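Citrate synthase (Metallosphaera sedula, PDB 6ABX) probably catalyses the condensation of oxaloacetate with acetyl-CoA and water, releasing citrate and CoA at the entrance to the tricarboxylic acid cycle. Local coordinates at residues Leu49-Lys54 with Asp62-Arg67; Tyr32-Leu37 with Ala263-Glu268; Ser184-Leu189 with Lys348-Lys353; Thr125-Ile130 with Pro321-Thr326. All coordinates share one frame; numbering follows the deposited sequence.

Contact 1 of 4, residues Leu49-Lys54 with Asp62-Arg67; sequences LLWYGK and DDFKSR
Phe-64 docks its ring against both Trp-51 and Tyr-52, and the two neighbours receive it differently. Trp-51 meets it rim to rim: CZ3 of the indole lies 3.6 Å from Phe-64 CZ, each atom near the plane of the other ring, while the two side chains cross at about a right angle. Tyr-52 forms an offset edge-to-face pair, its edge directed at the phenyl face with the planes 80° apart and the centroids separated by 6.0 Å; the closest carbons are Tyr-52 CE2 and Phe-64 CE1, 3.9 Å apart. With CG opposite the backbone N (chi1 179°), the phenyl projects from helix 58-69 toward them. Helices 43-52 and 58-69 follow each other in the largely helical citrate synthase fold, and the aromatic cluster bridges them just where the first one ends, Gly-53 leaving helical geometry with positive phi. Tyr-48 adds a further edge-to-face partner to Phe-64, and Thr-337 binds the indole NE1, fixing the tryptophan from helix 324-343. With an alanine in place of Phe-64, the edge of Trp-51 and the Tyr-52 ring would probably both lose the surface they pack on. The outer side is looser and wet. Arg-67, extended from CG to NE, brings NH1 only to 4.0 Å from Tyr-52 OH, and water mediates instead: one molecule accepts from Arg-67 NH1 at 2.7 Å and sits 2.9 Å from Tyr-52 OH, while a second lies 2.8 Å from the same hydroxyl oxygen and reaches the guanidinium weakly.

Contact 2 of 4, residues Tyr32-Leu37 with Ala263-Glu268; sequences YSIFDL and AKILKE
Ile-265 reaches out of helix 261-270 to Ile-34 and Phe-35, which open helix 34-40 directly after the last strand of the small three-stranded antiparallel sheet. Ser-33 occupies the N-cap position of that helix, and the contact therefore falls on a first helical turn. No hydrogen bond crosses it; the evidence is carbon against carbon. Ile-265 holds its CG1 branch opposite the carbonyl carbon (chi1 -65°), a setting that sends CG1 and CD1, not CG2, across to the other helix. Its CG1 lies 3.6 Å from Phe-35 CD1, and its CD1 is 3.7 Å from the same ring atom. The terminal methyl also meets Ile-34, 3.9 Å separating Ile-265 CD1 from Ile-34 CG2. In Ile-34 the CG1 arm turns away from the backbone N (chi1 -165°), which leaves CG2 between N and the carbonyl carbon, the branch presented to the other helix. The Ile-34 side chain is about 5 Å from that of the oxaloacetate-binding Arg-262. The CB of Phe-35 is not aimed at the neighbouring helix, yet with CG opposite the carbonyl carbon (chi1 -64°) its ring extends past Ile-265 as far as the aliphatic part of Lys-264, whose CD is 4.2 Å from Phe-35 CE1; that lysine bends at chi3 and chi4. Val-171 of helix 163-174 packs on Ile-265 as well, while Tyr-364 of the second subunit lies against Asp-36 and Leu-37. At the opening of the turn, Ser-33 OG accepts a weak capping bond from Phe-35 N (3.2 Å) and lies at the edge of the Phe-35 ring, in its plane.

Contact 3 of 4, residues Ser184-Leu189 with Lys348-Lys353; sequences STMACL and KLIRPK
The backbone of residues 348-353 passes helix 183-192 without regular structure of its own, coming closest where the CA atoms of Leu-189 and Ile-350 stand 8.2 Å apart. In the citrate synthase fold this is the linker that leaves helix 324-343 and leads to strand 353-356, where Lys-353 pairs in a parallel ladder with a strand of the second subunit. Ile-350 alone carries the linker's side of the contact. Its CG1 arm points away from the carbonyl carbon (chi1 -65°) and ends in CD1, which rests 3.9 Å from the backbone O of Leu-189 and 4.4 Å from Leu-189 CB, so it covers the peptide as much as the leucine side chain. The other branch faces Met-186: CG2 of Ile-350 is 4.2 Å from Met-186 CE. Met-186 runs CG opposite the backbone N, bends at its second torsion (62°) and then extends, which makes CE the atom that meets the isoleucine. All three residues are buried. Tyr-343 packs on both Leu-189 and Ile-350, Ser-193 OG binds Ile-350 N, and Leu-7 of the second subunit covers the isoleucine further. Arg-351 makes a salt bridge with Glu-180 of the second subunit, and its NH2 hydrogen-bonds a citrate anion, probably taken up from the crystallisation medium; this is consistent with the family pattern of an arginine reaching a partner's active site. The guanidinium is steadied within the linker itself by Arg-351 NH1 donating to Pro-352 O, 2.9 Å away, at an N-H...O angle of 164° and with Pro-352 O almost exactly in the guanidinium plane.

Contact 4 of 4, residues Thr125-Ile130 with Pro321-Thr326; sequences TIISLI and PDLFPT
A short 3-10 turn leads into helix 324-343 and sets Leu-323 and Thr-326 against Ile-127 and Ile-130 of the long helix 112-134, in the buried helical interior of the citrate synthase fold. The backbones come near here, the CA atoms of Ile-127 and Thr-326 being 6.9 Å apart. Ile-127 slides antiparallel past Thr-326 and puts CD1 close to two oxygens: 3.3 Å from Thr-326 OG1 and 3.3 Å from Thr-326 O. Its CG1 lies 3.4 Å from the same hydroxyl oxygen. Ile-130, one helical turn on, passes Leu-323 in the same antiparallel manner, CG2 resting 3.8 Å from Leu-323 CD2, while the other leucine methyl, CD1, reaches toward Ile-127 CG2 at 4.3 Å. The hydroxyl of Thr-326 sits between the backbone N and the carbonyl carbon (chi1 69°), the orientation that brings OG1 back to the carbonyl three residues earlier, where it donates to Leu-323 O at 2.7 Å, on a lone pair in the carbonyl plane. A weak bond from Thr-326 N converges on that same oxygen. Pro-91 and Ile-94 of helix 91-105 cover Leu-323 and Ile-130 respectively, and Asp-322 makes a salt bridge with Arg-134 further along helix 112-134. Shortening Ile-127 to an alanine is likely to open a gap over the Thr-326 hydroxyl and carbonyl and deprive Leu-323 of a methyl neighbour. No hydrogen bond crosses between the two segments, which meet methyl on methyl and methyl on oxygen; the threonine proton is spent on Leu-323 O, which probably lets the buried OG1 tolerate a hydrocarbon neighbour.

In the fold
Contacts 1 and 2 touch directly, Leu-49 CD2 lying 3.8 Å from Tyr-32 CD2, although their centres are 21 Å apart. Contact 4 comes within about 7 Å of contact 2, nearest atoms, and about 9 Å of contact 3. Three contacts lie at similar distances from the oxaloacetate-binding Arg-332: its side chain is about 10 Å from those of Trp-51 (contact 1) and Met-186 (contact 3), and about 11 Å from that of Thr-326 (contact 4). Contact 2 instead adjoins Arg-262, another oxaloacetate-binding residue. From side chain to a bound citrate, Met-186 is about 9 Å away and Ile-34 about 11 Å. Contacts 2 and 3 both meet the second subunit.

Contact 1 of 4, residues Leu49-Lys54 with Asp62-Arg67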
# COMPACT_ATOMS: atom_id res chain seq x y z
N LEU A 49 24.66 -2.58 -5.57
CA LEU A 49 24.69 -4.05 -5.38
C LEU A 49 23.27 -4.60 -5.33
O LEU A 49 22.94 -5.62 -6.02
CB LEU A 49 25.45 -4.37 -4.11
CG LEU A 49 25.46 -5.83 -3.69
CD1 LEU A 49 26.19 -6.69 -4.73
CD2 LEU A 49 26.11 -5.94 -2.35
N LEU A 50 22.41 -3.95 -4.53
CA LEU A 50 21.08 -4.51 -4.34
C LEU A 50 20.28 -4.46 -5.65
O LEU A 50 19.59 -5.45 -6.02
CB LEU A 50 20.37 -3.75 -3.20
CG LEU A 50 20.84 -4.15 -1.82
CD1 LEU A 50 20.32 -3.20 -0.74
CD2 LEU A 50 20.44 -5.59 -1.48
N TRP A 51 20.36 -3.35 -6.39
CA TRP A 51 19.56 -3.19 -7.62
C TRP A 51 20.12 -3.99 -8.79
O TRP A 51 19.35 -4.58 -9.51
CB TRP A 51 19.42 -1.72 -8.03
CG TRP A 51 18.37 -0.97 -7.24
CD1 TRP A 51 17.16 -1.42 -6.84
CD2 TRP A 51 18.46 0.39 -6.80
NE1 TRP A 51 16.47 -0.45 -6.15
CE2 TRP A 51 17.24 0.69 -6.12
CE3 TRP A 51 19.41 1.41 -6.95
CZ2 TRP A 51 16.97 1.93 -5.57
CZ3 TRP A 51 19.14 2.64 -6.41
CH2 TRP A 51 17.93 2.89 -5.72
N TYR A 52 21.45 -4.04 -8.93
CA TYR A 52 22.05 -4.60 -10.19
C TYR A 52 22.71 -5.95 -9.97
O TYR A 52 23.08 -6.58 -10.97
CB TYR A 52 23.05 -3.59 -10.76
CG TYR A 52 22.44 -2.27 -11.16
CD1 TYR A 52 21.46 -2.22 -12.14
CD2 TYR A 52 22.82 -1.07 -10.56
CE1 TYR A 52 20.89 -1.02 -12.52
CE2 TYR A 52 22.26 0.14 -10.96
CZ TYR A 52 21.27 0.16 -11.93
OH TYR A 52 20.70 1.33 -12.32
N GLY A 53 22.90 -6.39 -8.74
CA GLY A 53 23.27 -7.75 -8.42
C GLY A 53 24.76 -8.01 -8.32
O GLY A 53 25.14 -9.13 -8.06
N LYS A 54 25.58 -6.97 -8.48
CA LYS A 54 27.02 -7.14 -8.43
C LYS A 54 27.66 -5.87 -7.88
O LYS A 54 27.07 -4.79 -7.96
CB LYS A 54 27.55 -7.46 -9.83
CG LYS A 54 27.46 -6.33 -10.83
CD LYS A 54 27.75 -6.75 -12.27
CE LYS A 54 27.77 -5.62 -13.30
NZ LYS A 54 27.02 -4.40 -12.89
N ASP A 62 31.03 5.67 -10.06
CA ASP A 62 31.12 7.11 -10.33
C ASP A 62 29.89 7.60 -11.12
O ASP A 62 29.28 8.59 -10.79
CB ASP A 62 32.37 7.46 -11.13
CG ASP A 62 32.56 8.97 -11.19
OD1 ASP A 62 32.68 9.59 -10.08
OD2 ASP A 62 32.53 9.52 -12.30
N ASP A 63 29.52 6.88 -12.18
CA ASP A 63 28.34 7.22 -12.97
C ASP A 63 27.07 7.17 -12.11
O ASP A 63 26.20 7.99 -12.23
CB ASP A 63 28.17 6.30 -14.19
CG ASP A 63 29.23 6.56 -15.24
OD1 ASP A 63 30.02 7.50 -15.06
OD2 ASP A 63 29.24 5.80 -16.23
N PHE A 64 26.94 6.12 -11.28
CA PHE A 64 25.75 5.84 -10.50
C PHE A 64 25.60 6.88 -9.40
O PHE A 64 24.44 7.36 -9.16
CB PHE A 64 25.85 4.45 -9.88
CG PHE A 64 24.69 4.03 -9.03
CD1 PHE A 64 23.42 3.79 -9.57
CD2 PHE A 64 24.87 3.88 -7.67
CE1 PHE A 64 22.38 3.35 -8.77
CE2 PHE A 64 23.82 3.47 -6.87
CZ PHE A 64 22.58 3.20 -7.42
N LYS A 65 26.72 7.24 -8.76
CA LYS A 65 26.72 8.32 -7.69
C LYS A 65 26.21 9.62 -8.30
O LYS A 65 25.38 10.30 -7.73
CB LYS A 65 28.12 8.55 -7.12
CG LYS A 65 28.56 7.50 -6.12
CD LYS A 65 30.07 7.56 -5.89
CE LYS A 65 30.56 8.82 -5.22
NZ LYS A 65 32.04 8.81 -5.17
N SER A 66 26.64 9.91 -9.53
CA SER A 66 26.19 11.11 -10.26
C SER A 66 24.70 11.06 -10.58
O SER A 66 24.02 12.04 -10.42
CB SER A 66 26.98 11.33 -11.52
OG SER A 66 28.29 11.69 -11.17
N ARG A 67 24.22 9.91 -11.01
CA ARG A 67 22.87 9.75 -11.35
C ARG A 67 21.97 9.99 -10.15
O ARG A 67 20.96 10.69 -10.30
CB ARG A 67 22.61 8.37 -11.92
CG ARG A 67 21.18 8.22 -12.40
CD ARG A 67 20.93 6.90 -13.06
NE ARG A 67 19.56 6.88 -13.57
CZ ARG A 67 18.99 5.81 -14.09
NH1 ARG A 67 19.66 4.67 -14.16
NH2 ARG A 67 17.75 5.91 -14.55
O HOH W 1 18.97 1.32 -14.47
O HOH W 2 22.06 3.68 -13.26

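Contact 2 of 4, residues Tyr32-Leu37 with Ala263-Glu268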
# COMPACT_ATOMS: atom_id res chain seq x y z
N TYR A 32 27.04 -10.99 0.22
CA TYR A 32 28.06 -10.26 1.02
C TYR A 32 27.57 -10.04 2.46
O TYR A 32 26.46 -9.61 2.68
CB TYR A 32 28.38 -8.91 0.37
CG TYR A 32 29.04 -9.07 -0.98
CD1 TYR A 32 30.39 -9.34 -1.07
CD2 TYR A 32 28.31 -9.06 -2.15
CE1 TYR A 32 30.99 -9.50 -2.31
CE2 TYR A 32 28.89 -9.25 -3.40
CZ TYR A 32 30.25 -9.46 -3.47
OH TYR A 32 30.87 -9.64 -4.69
N SER A 33 28.45 -10.34 3.41
CA SER A 33 28.13 -10.18 4.83
C SER A 33 27.85 -8.71 5.15
O SER A 33 28.62 -7.82 4.76
CB SER A 33 29.28 -10.67 5.66
OG SER A 33 29.12 -10.28 6.99
N ILE A 34 26.80 -8.45 5.95
CA ILE A 34 26.51 -7.08 6.35
C ILE A 34 27.69 -6.48 7.13
O ILE A 34 27.92 -5.29 7.05
CB ILE A 34 25.20 -7.00 7.14
CG1 ILE A 34 24.68 -5.55 7.23
CG2 ILE A 34 25.38 -7.65 8.49
CD1 ILE A 34 24.31 -4.92 5.90
N PHE A 35 28.43 -7.31 7.88
CA PHE A 35 29.61 -6.85 8.59
C PHE A 35 30.67 -6.25 7.64
O PHE A 35 31.22 -5.16 7.91
CB PHE A 35 30.17 -7.95 9.50
CG PHE A 35 29.26 -8.39 10.62
CD1 PHE A 35 29.18 -7.69 11.80
CD2 PHE A 35 28.43 -9.49 10.46
CE1 PHE A 35 28.31 -8.10 12.81
CE2 PHE A 35 27.57 -9.91 11.47
CZ PHE A 35 27.53 -9.21 12.66
N ASP A 36 30.97 -6.94 6.53
CA ASP A 36 31.91 -6.48 5.55
C ASP A 36 31.40 -5.22 4.83
O ASP A 36 32.14 -4.28 4.62
CB ASP A 36 32.21 -7.57 4.52
CG ASP A 36 33.01 -8.75 5.06
OD1 ASP A 36 33.61 -8.57 6.12
OD2 ASP A 36 32.97 -9.84 4.43
N LEU A 37 30.10 -5.17 4.50
CA LEU A 37 29.60 -3.97 3.82
C LEU A 37 29.68 -2.79 4.78
O LEU A 37 30.04 -1.69 4.41
CB LEU A 37 28.17 -4.21 3.34
CG LEU A 37 28.03 -5.33 2.33
CD1 LEU A 37 26.60 -5.58 1.96
CD2 LEU A 37 28.86 -5.01 1.10
N ALA A 263 22.21 -4.43 15.14
CA ALA A 263 22.41 -3.80 16.45
C ALA A 263 23.88 -3.82 16.88
O ALA A 263 24.39 -2.86 17.46
CB ALA A 263 21.55 -4.48 17.53
N LYS A 264 24.55 -4.95 16.65
CA LYS A 264 25.97 -5.08 16.99
C LYS A 264 26.77 -4.03 16.24
O LYS A 264 27.68 -3.38 16.79
CB LYS A 264 26.43 -6.47 16.60
CG LYS A 264 27.87 -6.79 16.93
CD LYS A 264 28.09 -8.31 16.99
CE LYS A 264 27.83 -8.88 18.39
NZ LYS A 264 28.92 -9.80 18.81
N ILE A 265 26.44 -3.85 14.95
CA ILE A 265 27.21 -2.94 14.13
C ILE A 265 26.95 -1.50 14.57
O ILE A 265 27.87 -0.68 14.73
CB ILE A 265 26.92 -3.15 12.63
CG1 ILE A 265 27.40 -4.54 12.18
CG2 ILE A 265 27.52 -2.05 11.82
CD1 ILE A 265 26.87 -4.96 10.85
N LEU A 266 25.67 -1.15 14.79
CA LEU A 266 25.36 0.20 15.23
C LEU A 266 26.05 0.53 16.55
O LEU A 266 26.52 1.63 16.76
CB LEU A 266 23.86 0.40 15.44
CG LEU A 266 22.99 0.50 14.20
CD1 LEU A 266 21.54 0.35 14.56
CD2 LEU A 266 23.22 1.80 13.45
N LYS A 267 26.08 -0.43 17.48
CA LYS A 267 26.72 -0.19 18.76
C LYS A 267 28.22 0.15 18.59
O LYS A 267 28.77 1.01 19.28
CB LYS A 267 26.55 -1.42 19.65
CG LYS A 267 27.03 -1.19 21.08
CD LYS A 267 26.92 -2.37 21.97
CE LYS A 267 27.54 -2.06 23.32
NZ LYS A 267 27.29 -3.16 24.26
N GLU A 268 28.87 -0.54 17.66
CA GLU A 268 30.30 -0.31 17.38
C GLU A 268 30.49 1.08 16.76
O GLU A 268 31.43 1.80 17.12
CB GLU A 268 30.81 -1.32 16.36
CG GLU A 268 30.92 -2.72 16.90
CD GLU A 268 31.17 -3.81 15.87
OE1 GLU A 268 31.48 -4.92 16.29
OE2 GLU A 268 30.99 -3.57 14.67

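Contact 3 of 4, residues Ser184-Leu189 with Lys348-Lys353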
# COMPACT_ATOMS: atom_id res chain seq x y z
N SER A 184 6.10 -4.74 5.36
CA SER A 184 6.15 -3.67 4.37
C SER A 184 6.58 -4.20 2.99
O SER A 184 5.99 -3.78 1.98
CB SER A 184 6.97 -2.48 4.81
OG SER A 184 8.35 -2.81 5.02
N THR A 185 7.58 -5.07 2.95
CA THR A 185 7.98 -5.66 1.67
C THR A 185 6.80 -6.47 1.11
O THR A 185 6.55 -6.36 -0.11
CB THR A 185 9.25 -6.50 1.85
OG1 THR A 185 10.26 -5.62 2.35
CG2 THR A 185 9.66 -7.20 0.58
N MET A 186 6.06 -7.17 1.95
CA MET A 186 4.89 -7.91 1.49
C MET A 186 3.85 -6.94 0.89
O MET A 186 3.23 -7.21 -0.13
CB MET A 186 4.29 -8.78 2.60
CG MET A 186 3.04 -9.55 2.21
SD MET A 186 3.43 -10.69 0.90
CE MET A 186 1.89 -11.61 0.83
N ALA A 187 3.60 -5.79 1.51
CA ALA A 187 2.62 -4.82 0.97
C ALA A 187 3.03 -4.39 -0.43
O ALA A 187 2.22 -4.33 -1.34
CB ALA A 187 2.49 -3.65 1.90
N CYS A 188 4.34 -4.13 -0.60
CA CYS A 188 4.87 -3.68 -1.87
C CYS A 188 4.59 -4.77 -2.90
O CYS A 188 4.26 -4.44 -4.04
CB CYS A 188 6.36 -3.45 -1.85
SG CYS A 188 6.84 -2.03 -0.82
N LEU A 189 4.82 -6.03 -2.52
CA LEU A 189 4.72 -7.16 -3.46
C LEU A 189 3.26 -7.44 -3.81
O LEU A 189 2.99 -7.72 -4.96
CB LEU A 189 5.37 -8.40 -2.87
CG LEU A 189 6.89 -8.40 -2.87
CD1 LEU A 189 7.42 -9.50 -1.96
CD2 LEU A 189 7.42 -8.62 -4.28
N LYS A 348 3.33 -13.38 -10.36
CA LYS A 348 2.09 -14.10 -10.08
C LYS A 348 1.24 -13.25 -9.13
O LYS A 348 1.73 -12.82 -8.09
CB LYS A 348 2.38 -15.45 -9.42
CG LYS A 348 1.15 -16.34 -9.26
CD LYS A 348 1.48 -17.75 -8.79
CE LYS A 348 0.24 -18.59 -8.59
NZ LYS A 348 -0.39 -18.91 -9.88
N LEU A 349 -0.03 -13.01 -9.51
CA LEU A 349 -1.00 -12.31 -8.65
C LEU A 349 -1.05 -12.98 -7.29
O LEU A 349 -1.17 -14.21 -7.18
CB LEU A 349 -2.38 -12.32 -9.34
CG LEU A 349 -3.52 -11.66 -8.56
CD1 LEU A 349 -3.40 -10.15 -8.62
CD2 LEU A 349 -4.88 -12.05 -9.10
N ILE A 350 -1.05 -12.16 -6.24
CA ILE A 350 -1.21 -12.68 -4.89
C ILE A 350 -2.68 -12.56 -4.52
O ILE A 350 -3.22 -11.45 -4.45
CB ILE A 350 -0.28 -11.93 -3.94
CG1 ILE A 350 1.17 -12.22 -4.30
CG2 ILE A 350 -0.64 -12.30 -2.51
CD1 ILE A 350 2.16 -11.27 -3.69
N ARG A 351 -3.35 -13.72 -4.37
CA ARG A 351 -4.84 -13.75 -4.21
C ARG A 351 -5.18 -14.93 -3.32
O ARG A 351 -5.38 -16.04 -3.80
CB ARG A 351 -5.53 -13.83 -5.57
CG ARG A 351 -6.99 -13.39 -5.57
CD ARG A 351 -7.91 -14.15 -4.61
NE ARG A 351 -9.26 -13.57 -4.77
CZ ARG A 351 -10.27 -13.68 -3.90
NH1 ARG A 351 -10.10 -14.35 -2.76
NH2 ARG A 351 -11.48 -13.22 -4.25
N PRO A 352 -5.13 -14.72 -1.99
CA PRO A 352 -5.40 -15.80 -1.04
C PRO A 352 -6.92 -16.01 -0.85
O PRO A 352 -7.70 -15.53 -1.66
CB PRO A 352 -4.69 -15.28 0.19
CG PRO A 352 -4.95 -13.80 0.12
CD PRO A 352 -4.73 -13.45 -1.34
N LYS A 353 -7.32 -16.71 0.21
CA LYS A 353 -8.74 -16.92 0.50
C LYS A 353 -8.95 -16.74 2.01
O LYS A 353 -7.99 -16.40 2.73
CB LYS A 353 -9.19 -18.28 -0.02
CG LYS A 353 -8.63 -19.45 0.76
CD LYS A 353 -9.29 -20.78 0.49
CE LYS A 353 -8.71 -21.87 1.39
NZ LYS A 353 -9.43 -23.16 1.22

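Contact 4 of 4, residues Thr125-Ile130 with Pro321-Thr326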
# COMPACT_ATOMS: atom_id res chain seq x y z
N THR A 125 15.39 14.56 0.78
CA THR A 125 15.07 15.96 0.59
C THR A 125 13.77 16.32 1.32
O THR A 125 13.65 17.33 1.98
CB THR A 125 14.98 16.29 -0.90
OG1 THR A 125 16.15 15.74 -1.52
CG2 THR A 125 14.81 17.78 -1.16
N ILE A 126 12.80 15.43 1.20
CA ILE A 126 11.47 15.61 1.86
C ILE A 126 11.65 15.57 3.38
O ILE A 126 11.13 16.43 4.12
CB ILE A 126 10.49 14.53 1.38
CG1 ILE A 126 10.15 14.73 -0.11
CG2 ILE A 126 9.24 14.48 2.24
CD1 ILE A 126 9.50 13.56 -0.78
N ILE A 127 12.39 14.57 3.88
CA ILE A 127 12.56 14.42 5.30
C ILE A 127 13.22 15.68 5.88
O ILE A 127 12.83 16.18 6.94
CB ILE A 127 13.39 13.17 5.63
CG1 ILE A 127 12.59 11.92 5.25
CG2 ILE A 127 13.77 13.15 7.10
CD1 ILE A 127 13.40 10.65 5.38
N SER A 128 14.28 16.12 5.20
CA SER A 128 15.07 17.28 5.63
C SER A 128 14.18 18.56 5.68
O SER A 128 14.26 19.32 6.67
CB SER A 128 16.29 17.43 4.76
OG SER A 128 17.15 16.30 4.89
N LEU A 129 13.33 18.76 4.67
CA LEU A 129 12.41 19.90 4.66
C LEU A 129 11.38 19.80 5.78
O LEU A 129 11.12 20.80 6.45
CB LEU A 129 11.77 20.00 3.29
CG LEU A 129 10.78 21.14 3.11
CD1 LEU A 129 11.42 22.48 3.44
CD2 LEU A 129 10.30 21.10 1.67
N ILE A 130 10.90 18.58 6.11
CA ILE A 130 10.06 18.45 7.29
C ILE A 130 10.83 18.96 8.51
O ILE A 130 10.28 19.75 9.29
CB ILE A 130 9.56 17.00 7.51
CG1 ILE A 130 8.66 16.52 6.39
CG2 ILE A 130 8.89 16.90 8.90
CD1 ILE A 130 8.35 15.03 6.44
N PRO A 321 13.20 12.46 16.93
CA PRO A 321 12.75 11.09 17.05
C PRO A 321 11.56 10.68 16.19
O PRO A 321 11.57 9.57 15.64
CB PRO A 321 12.37 10.99 18.53
CG PRO A 321 13.34 11.92 19.19
CD PRO A 321 13.40 13.09 18.25
N ASP A 322 10.58 11.56 15.98
CA ASP A 322 9.45 11.01 15.31
C ASP A 322 9.69 11.00 13.78
O ASP A 322 8.83 10.51 13.07
CB ASP A 322 8.16 11.72 15.69
CG ASP A 322 8.11 13.09 15.08
OD1 ASP A 322 9.18 13.58 14.73
OD2 ASP A 322 6.98 13.65 15.00
N LEU A 323 10.82 11.53 13.31
CA LEU A 323 11.19 11.33 11.88
C LEU A 323 11.82 9.96 11.67
O LEU A 323 12.06 9.56 10.47
CB LEU A 323 12.13 12.45 11.45
CG LEU A 323 11.46 13.81 11.36
CD1 LEU A 323 12.40 14.83 10.77
CD2 LEU A 323 10.20 13.74 10.52
N PHE A 324 12.16 9.21 12.74
CA PHE A 324 12.96 7.98 12.53
C PHE A 324 12.28 7.00 11.55
O PHE A 324 12.98 6.44 10.70
CB PHE A 324 13.30 7.23 13.82
CG PHE A 324 13.99 5.91 13.49
CD1 PHE A 324 15.14 5.90 12.71
CD2 PHE A 324 13.40 4.69 13.78
CE1 PHE A 324 15.73 4.71 12.31
CE2 PHE A 324 14.01 3.50 13.40
CZ PHE A 324 15.17 3.51 12.66
N PRO A 325 10.95 6.76 11.58
CA PRO A 325 10.33 5.85 10.62
C PRO A 325 10.52 6.30 9.17
O PRO A 325 10.67 5.45 8.24
CB PRO A 325 8.84 5.84 10.96
CG PRO A 325 8.79 6.33 12.42
CD PRO A 325 10.03 7.16 12.68
N THR A 326 10.59 7.62 8.97
CA THR A 326 10.80 8.12 7.58
C THR A 326 12.22 7.76 7.13
O THR A 326 12.46 7.51 5.89
CB THR A 326 10.45 9.59 7.36
OG1 THR A 326 11.36 10.46 8.03
CG2 THR A 326 9.03 9.92 7.77